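Local coordinates for protein Ser-thr phosphatase MSPP (Mycobacterium smegmatis, PDB 2JFR) that probably removes phosphate from phosphoserine and phosphothreonine in proteins as a metal-dependent phosphatase of the PPM (PP2C) family, with manganese and magnesium ions at its active site, at residues V87-E99 with P105-R117. Numbering follows the deposited sequence. Where two conformers were deposited one is given.
Sequences VSGTTLTAVAVFE and PLVVNIGDSPLYR
Leu92, Ala94 and Ala96 exchange paired backbone hydrogen bonds with Ile110, Val108 and Leu106, a worked example of how an antiparallel hairpin can carry a metal-site residue just past one end. Ala94 N reaches Val108 O at 2.8 Å and almost straight (175° at the hydrogen). Between these pairs stand the non-hydrogen-bonded pairs Thr93–Asn109 and Val95–Val107.

Two threonine hydroxyls hold the chain that turns back after Ile110. Thr91 OG1 donates to Ser113 OG at 2.7 Å and also accepts the N-H of Asp36; its rotation (chi1 76°) lets OG1 face Ser113 while the methyl CG2 lies beside Asp112, 3.4 Å from Asp112 OD1. Thr93 OG1 gives its proton to Ser113 O at 2.6 Å, in the carbonyl plane, while accepting one from a water that also accepts the N-H of Ser113 and donates weakly to Ile110 O. Asp112 is a ligand of a further magnesium ion seen in a structure of this enzyme, though not bound to it here. Asp36 is a metal ligand here, so Thr91 OG1 links Ser113 to the backbone of the metal site.

Apolar contacts fill the rest. Val95 CG2 meets Leu115 CD1 at 3.9 Å, the two side chains crossing at about a right angle. The Phe98 ring receives Leu106 CB at its edge, with Ala96 CB over one face, offset toward the rim.

On the Leu92, Ala94 and Val108 face pack helices 42-59 and 63-81; strand 31-38 flanks strand 89-96, and the Thr93–Val95 face turns toward strand 115-119 of the second sheet, within the PP2C beta sandwich.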
ATOM      1  N   VAL A  87      -9.811 -18.194   6.221  1.00 19.31           N
ATOM      2  CA  VAL A  87      -9.245 -16.952   6.622  1.00 17.27           C
ATOM      3  C   VAL A  87      -9.339 -15.911   5.473  1.00 16.59           C
ATOM      4  O   VAL A  87      -8.909 -16.179   4.351  1.00 18.25           O
ATOM      5  CB  VAL A  87      -7.775 -17.122   7.055  1.00 18.78           C
ATOM      6  CG1 VAL A  87      -7.129 -15.799   7.410  1.00 20.28           C
ATOM      7  CG2 VAL A  87      -7.718 -18.101   8.264  1.00 21.42           C
ATOM      8  N   SER A  88      -9.884 -14.745   5.791  1.00 16.34           N
ATOM      9  CA  SER A  88      -9.812 -13.541   4.969  1.00 16.16           C
ATOM     10  C   SER A  88      -9.151 -12.446   5.808  1.00 15.85           C
ATOM     11  O   SER A  88      -9.242 -12.400   7.022  1.00 17.84           O
ATOM     12  CB  SER A  88     -11.169 -13.082   4.504  1.00 17.15           C
ATOM     13  OG  SER A  88     -11.750 -14.057   3.624  1.00 17.96           O
ATOM     14  N   GLY A  89      -8.492 -11.539   5.114  1.00 14.97           N
ATOM     15  CA  GLY A  89      -7.817 -10.438   5.796  1.00 15.02           C
ATOM     16  C   GLY A  89      -7.340  -9.485   4.741  1.00 14.28           C
ATOM     17  O   GLY A  89      -7.756  -9.515   3.574  1.00 14.35           O
ATOM     18  N   THR A  90      -6.419  -8.584   5.136  1.00 14.17           N
ATOM     19  CA  THR A  90      -5.937  -7.582   4.203  1.00 14.08           C
ATOM     20  C   THR A  90      -4.567  -7.107   4.594  1.00 13.54           C
ATOM     21  O   THR A  90      -4.194  -7.094   5.749  1.00 14.45           O
ATOM     22  CB  THR A  90      -6.933  -6.386   4.136  1.00 13.93           C
ATOM     23  OG1 THR A  90      -6.563  -5.491   3.089  1.00 13.81           O
ATOM     24  CG2 THR A  90      -7.096  -5.670   5.444  1.00 14.93           C
ATOM     25  N   THR A  91      -3.832  -6.664   3.590  1.00 13.26           N
ATOM     26  CA  THR A  91      -2.678  -5.808   3.829  1.00 13.65           C
ATOM     27  C   THR A  91      -3.160  -4.420   4.167  1.00 13.55           C
ATOM     28  O   THR A  91      -4.321  -4.043   3.890  1.00 13.81           O
ATOM     29  CB  THR A  91      -1.741  -5.764   2.644  1.00 13.87           C
ATOM     30  OG1 THR A  91      -2.364  -4.930   1.669  1.00 14.00           O
ATOM     31  CG2 THR A  91      -1.403  -7.111   2.071  1.00 14.67           C
ATOM     32  N   LEU A  92      -2.258  -3.584   4.677  1.00 13.75           N
ATOM     33  CA  LEU A  92      -2.529  -2.171   4.794  0.79 13.85           C
ATOM     34  C   LEU A  92      -1.218  -1.440   4.784  1.00 13.56           C
ATOM     35  O   LEU A  92      -0.324  -1.748   5.578  1.00 14.76           O
ATOM     36  CB  LEU A  92      -3.266  -1.874   6.089  0.79 14.32           C
ATOM     37  CG  LEU A  92      -3.546  -0.358   6.348  0.79 16.53           C
ATOM     38  CD1 LEU A  92      -4.437   0.215   5.296  0.79 16.19           C
ATOM     39  CD2 LEU A  92      -4.136  -0.163   7.755  0.79 19.94           C
ATOM     40  N   THR A  93      -1.105  -0.423   3.908  1.00 13.51           N
ATOM     41  CA  THR A  93       0.000   0.510   3.936  1.00 13.37           C
ATOM     42  C   THR A  93      -0.612   1.905   3.971  1.00 13.74           C
ATOM     43  O   THR A  93      -1.357   2.251   3.045  1.00 14.40           O
ATOM     44  CB  THR A  93       0.923   0.357   2.756  1.00 13.83           C
ATOM     45  OG1 THR A  93       1.495  -0.938   2.869  1.00 14.60           O
ATOM     46  CG2 THR A  93       2.006   1.411   2.717  1.00 14.63           C
ATOM     47  N   ALA A  94      -0.319   2.635   5.020  1.00 13.99           N
ATOM     48  CA  ALA A  94      -0.865   3.977   5.218  1.00 14.68           C
ATOM     49  C   ALA A  94       0.295   4.959   5.341  1.00 14.97           C
ATOM     50  O   ALA A  94       1.293   4.692   6.029  1.00 15.98           O
ATOM     51  CB  ALA A  94      -1.722   4.010   6.474  1.00 16.46           C
ATOM     52  N   VAL A  95       0.140   6.078   4.691  1.00 14.60           N
ATOM     53  CA  VAL A  95       1.061   7.206   4.764  1.00 14.33           C
ATOM     54  C   VAL A  95       0.324   8.399   5.291  1.00 14.23           C
ATOM     55  O   VAL A  95      -0.740   8.745   4.800  1.00 14.95           O
ATOM     56  CB  VAL A  95       1.637   7.516   3.362  1.00 15.28           C
ATOM     57  CG1 VAL A  95       2.384   8.833   3.363  1.00 16.53           C
ATOM     58  CG2 VAL A  95       2.520   6.381   2.875  1.00 17.07           C
ATOM     59  N   ALA A  96       0.906   9.056   6.300  1.00 14.44           N
ATOM     60  CA  ALA A  96       0.433  10.335   6.758  1.00 14.46           C
ATOM     61  C   ALA A  96       1.527  11.354   6.489  1.00 14.48           C
ATOM     62  O   ALA A  96       2.633  11.230   7.019  1.00 14.60           O
ATOM     63  CB  ALA A  96       0.062  10.325   8.226  1.00 16.26           C
ATOM     64  N   VAL A  97       1.209  12.358   5.665  1.00 14.69           N
ATOM     65  CA  VAL A  97       2.199  13.366   5.298  1.00 14.89           C
ATOM     66  C   VAL A  97       2.180  14.471   6.358  1.00 15.07           C
ATOM     67  O   VAL A  97       1.744  15.606   6.110  1.00 16.68           O
ATOM     68  CB  VAL A  97       2.021  13.892   3.877  1.00 15.74           C
ATOM     69  CG1 VAL A  97       3.190  14.753   3.503  1.00 17.71           C
ATOM     70  CG2 VAL A  97       1.848  12.735   2.886  1.00 17.03           C
ATOM     71  N   PHE A  98       2.612  14.117   7.554  1.00 15.08           N
ATOM     72  CA  PHE A  98       2.696  15.071   8.651  1.00 15.36           C
ATOM     73  C   PHE A  98       3.757  16.134   8.391  1.00 15.07           C
ATOM     74  O   PHE A  98       4.787  15.861   7.777  1.00 16.12           O
ATOM     75  CB  PHE A  98       3.082  14.361   9.937  1.00 15.53           C
ATOM     76  CG  PHE A  98       2.113  13.358  10.484  1.00 15.11           C
ATOM     77  CD1 PHE A  98       0.834  13.751  10.841  1.00 16.54           C
ATOM     78  CD2 PHE A  98       2.475  12.040  10.683  1.00 15.52           C
ATOM     79  CE1 PHE A  98      -0.040  12.827  11.387  1.00 17.57           C
ATOM     80  CE2 PHE A  98       1.629  11.110  11.276  1.00 16.36           C
ATOM     81  CZ  PHE A  98       0.371  11.539  11.627  1.00 16.96           C
ATOM     82  N   GLU A  99       3.480  17.310   8.923  1.00 15.16           N
ATOM     83  CA  GLU A  99       4.483  18.358   9.013  1.00 15.82           C
ATOM     84  C   GLU A  99       5.574  17.961   9.997  1.00 15.55           C
ATOM     85  O   GLU A  99       5.390  17.091  10.860  1.00 15.54           O
ATOM     86  CB  GLU A  99       3.834  19.672   9.464  1.00 16.85           C
ATOM     87  CG  GLU A  99       2.870  20.206   8.440  1.00 19.00           C
ATOM     88  CD  GLU A  99       3.545  20.527   7.130  1.00 20.41           C
ATOM     89  OE1 GLU A  99       4.468  21.367   7.104  1.00 23.06           O
ATOM     90  OE2 GLU A  99       3.207  19.908   6.106  1.00 22.80           O
ATOM     91  N   PRO A 105       6.663  13.020   7.743  1.00 14.75           N
ATOM     92  CA  PRO A 105       5.898  11.967   7.034  1.00 14.82           C
ATOM     93  C   PRO A 105       6.161  10.601   7.630  1.00 14.41           C
ATOM     94  O   PRO A 105       7.313  10.264   7.992  1.00 14.85           O
ATOM     95  CB  PRO A 105       6.340  12.099   5.614  1.00 16.35           C
ATOM     96  CG  PRO A 105       6.663  13.589   5.486  1.00 17.54           C
ATOM     97  CD  PRO A 105       7.371  13.880   6.772  1.00 16.92           C
ATOM     98  N   LEU A 106       5.116   9.807   7.719  1.00 14.44           N
ATOM     99  CA  LEU A 106       5.167   8.513   8.406  1.00 14.34           C
ATOM    100  C   LEU A 106       4.473   7.447   7.571  1.00 14.03           C
ATOM    101  O   LEU A 106       3.426   7.722   6.987  1.00 15.09           O
ATOM    102  CB  LEU A 106       4.464   8.660   9.763  1.00 15.31           C
ATOM    103  CG  LEU A 106       4.720   7.518  10.777  1.00 16.23           C
ATOM    104  CD1 LEU A 106       6.115   7.613  11.323  1.00 16.78           C
ATOM    105  CD2 LEU A 106       3.711   7.591  11.864  1.00 18.99           C
ATOM    106  N   VAL A 107       5.061   6.274   7.552  1.00 13.78           N
ATOM    107  CA  VAL A 107       4.413   5.067   6.966  1.00 13.98           C
ATOM    108  C   VAL A 107       4.167   4.067   8.033  1.00 14.11           C
ATOM    109  O   VAL A 107       5.006   3.814   8.927  1.00 15.24           O
ATOM    110  CB  VAL A 107       5.207   4.505   5.788  1.00 14.53           C
ATOM    111  CG1 VAL A 107       6.626   4.090   6.142  1.00 16.29           C
ATOM    112  CG2 VAL A 107       4.467   3.341   5.116  1.00 15.38           C
ATOM    113  N   VAL A 108       2.982   3.439   7.971  1.00 14.19           N
ATOM    114  CA  VAL A 108       2.615   2.299   8.804  1.00 14.50           C
ATOM    115  C   VAL A 108       2.195   1.203   7.837  1.00 14.68           C
ATOM    116  O   VAL A 108       1.351   1.436   6.974  1.00 16.04           O
ATOM    117  CB  VAL A 108       1.483   2.677   9.770  1.00 15.48           C
ATOM    118  CG1 VAL A 108       1.128   1.451  10.628  1.00 17.46           C
ATOM    119  CG2 VAL A 108       1.846   3.865  10.626  1.00 18.12           C
ATOM    120  N   ASN A 109       2.787   0.010   7.962  1.00 14.50           N
ATOM    121  CA  ASN A 109       2.529  -0.990   6.946  1.00 14.53           C
ATOM    122  C   ASN A 109       2.548  -2.391   7.529  1.00 14.56           C
ATOM    123  O   ASN A 109       3.329  -2.756   8.406  1.00 14.82           O
ATOM    124  CB  ASN A 109       3.507  -0.876   5.786  1.00 15.71           C
ATOM    125  CG  ASN A 109       5.018  -1.099   6.175  1.00 17.74           C
ATOM    126  OD1 ASN A 109       5.582  -2.116   5.782  1.00 22.82           O
ATOM    127  ND2 ASN A 109       5.530  -0.162   6.911  1.00 19.98           N
ATOM    128  N   ILE A 110       1.649  -3.196   6.969  1.00 14.34           N
ATOM    129  CA  ILE A 110       1.526  -4.610   7.281  0.63 14.40           C
ATOM    130  C   ILE A 110       1.167  -5.328   6.003  1.00 14.25           C
ATOM    131  O   ILE A 110       0.199  -4.963   5.313  1.00 15.09           O
ATOM    132  CB  ILE A 110       0.535  -4.793   8.464  0.63 14.73           C
ATOM    133  CG1 ILE A 110       0.605  -6.241   8.963  0.63 16.48           C
ATOM    134  CG2 ILE A 110      -0.850  -4.282   8.172  0.63 17.01           C
ATOM    135  CD1 ILE A 110      -0.134  -6.478  10.233  0.63 18.50           C
ATOM    136  N   GLY A 111       1.934  -6.344   5.660  1.00 14.76           N
ATOM    137  CA  GLY A 111       1.702  -7.099   4.464  1.00 14.60           C
ATOM    138  C   GLY A 111       2.675  -6.692   3.369  1.00 14.43           C
ATOM    139  O   GLY A 111       3.844  -6.440   3.651  1.00 15.34           O
ATOM    140  N   ASP A 112       2.214  -6.661   2.119  1.00 14.73           N
ATOM    141  CA  ASP A 112       3.097  -6.538   0.972  1.00 14.81           C
ATOM    142  C   ASP A 112       2.596  -5.534  -0.071  1.00 13.93           C
ATOM    143  O   ASP A 112       2.873  -5.723  -1.254  1.00 14.92           O
ATOM    144  CB  ASP A 112       3.347  -7.899   0.307  1.00 17.10           C
ATOM    145  CG  ASP A 112       2.118  -8.476  -0.356  1.00 18.12           C
ATOM    146  OD1 ASP A 112       1.004  -7.943  -0.162  1.00 16.52           O
ATOM    147  OD2 ASP A 112       2.342  -9.486  -1.074  1.00 26.69           O
ATOM    148  N   SER A 113       1.944  -4.474   0.362  1.00 13.70           N
ATOM    149  CA  SER A 113       1.549  -3.393  -0.552  1.00 13.56           C
ATOM    150  C   SER A 113       2.548  -2.256  -0.429  1.00 13.41           C
ATOM    151  O   SER A 113       2.460  -1.482   0.523  1.00 15.24           O
ATOM    152  CB  SER A 113       0.147  -2.908  -0.194  1.00 13.83           C
ATOM    153  OG  SER A 113      -0.813  -3.958  -0.267  1.00 13.96           O
ATOM    154  N   PRO A 114       3.556  -2.157  -1.260  1.00 13.56           N
ATOM    155  CA  PRO A 114       4.700  -1.308  -0.883  1.00 14.10           C
ATOM    156  C   PRO A 114       4.471   0.163  -1.030  1.00 13.87           C
ATOM    157  O   PRO A 114       3.659   0.669  -1.818  1.00 14.28           O
ATOM    158  CB  PRO A 114       5.824  -1.772  -1.792  1.00 15.83           C
ATOM    159  CG  PRO A 114       5.371  -3.107  -2.324  1.00 15.89           C
ATOM    160  CD  PRO A 114       3.872  -2.920  -2.466  1.00 14.23           C
ATOM    161  N   LEU A 115       5.302   0.901  -0.272  1.00 14.11           N
ATOM    162  CA  LEU A 115       5.547   2.314  -0.488  1.00 13.72           C
ATOM    163  C   LEU A 115       6.871   2.470  -1.238  1.00 13.63           C
ATOM    164  O   LEU A 115       7.874   1.897  -0.844  1.00 14.43           O
ATOM    165  CB  LEU A 115       5.644   3.034   0.841  1.00 14.29           C
ATOM    166  CG  LEU A 115       6.103   4.497   0.791  1.00 14.40           C
ATOM    167  CD1 LEU A 115       5.098   5.346   0.070  1.00 14.82           C
ATOM    168  CD2 LEU A 115       6.382   5.010   2.194  1.00 15.88           C
ATOM    169  N   TYR A 116       6.839   3.304  -2.264  1.00 13.90           N
ATOM    170  CA  TYR A 116       8.004   3.674  -3.045  1.00 14.31           C
ATOM    171  C   TYR A 116       8.214   5.164  -2.997  1.00 14.47           C
ATOM    172  O   TYR A 116       7.238   5.937  -2.932  1.00 15.01           O
ATOM    173  CB  TYR A 116       7.863   3.288  -4.522  1.00 15.09           C
ATOM    174  CG  TYR A 116       7.436   1.887  -4.798  1.00 15.46           C
ATOM    175  CD1 TYR A 116       8.337   0.879  -5.071  1.00 15.97           C
ATOM    176  CD2 TYR A 116       6.070   1.532  -4.757  1.00 16.74           C
ATOM    177  CE1 TYR A 116       7.886  -0.430  -5.333  1.00 16.51           C
ATOM    178  CE2 TYR A 116       5.624   0.274  -5.021  1.00 17.66           C
ATOM    179  CZ  TYR A 116       6.531  -0.705  -5.296  1.00 16.89           C
ATOM    180  OH  TYR A 116       6.064  -1.988  -5.538  1.00 19.08           O
ATOM    181  N   ARG A 117       9.468   5.570  -3.111  1.00 15.78           N
ATOM    182  CA  ARG A 117       9.809   6.979  -3.376  1.00 16.04           C
ATOM    183  C   ARG A 117      10.381   7.053  -4.762  1.00 15.66           C
ATOM    184  O   ARG A 117      11.212   6.260  -5.144  1.00 16.02           O
ATOM    185  CB  ARG A 117      10.821   7.492  -2.392  1.00 17.02           C
ATOM    186  CG  ARG A 117      11.138   8.986  -2.570  1.00 17.89           C
ATOM    187  CD  ARG A 117      12.228   9.476  -1.633  1.00 19.18           C
ATOM    188  NE  ARG A 117      13.432   8.733  -1.940  1.00 19.50           N
ATOM    189  CZ  ARG A 117      14.343   8.346  -1.091  1.00 27.43           C
ATOM    190  NH1 ARG A 117      14.289   8.772   0.151  1.00 42.90           N
ATOM    191  NH2 ARG A 117      15.330   7.604  -1.526  1.00 40.37           N
TER
HETATM  192  O   HOH W   1       1.442  -3.619   3.165  1.00 16.09           O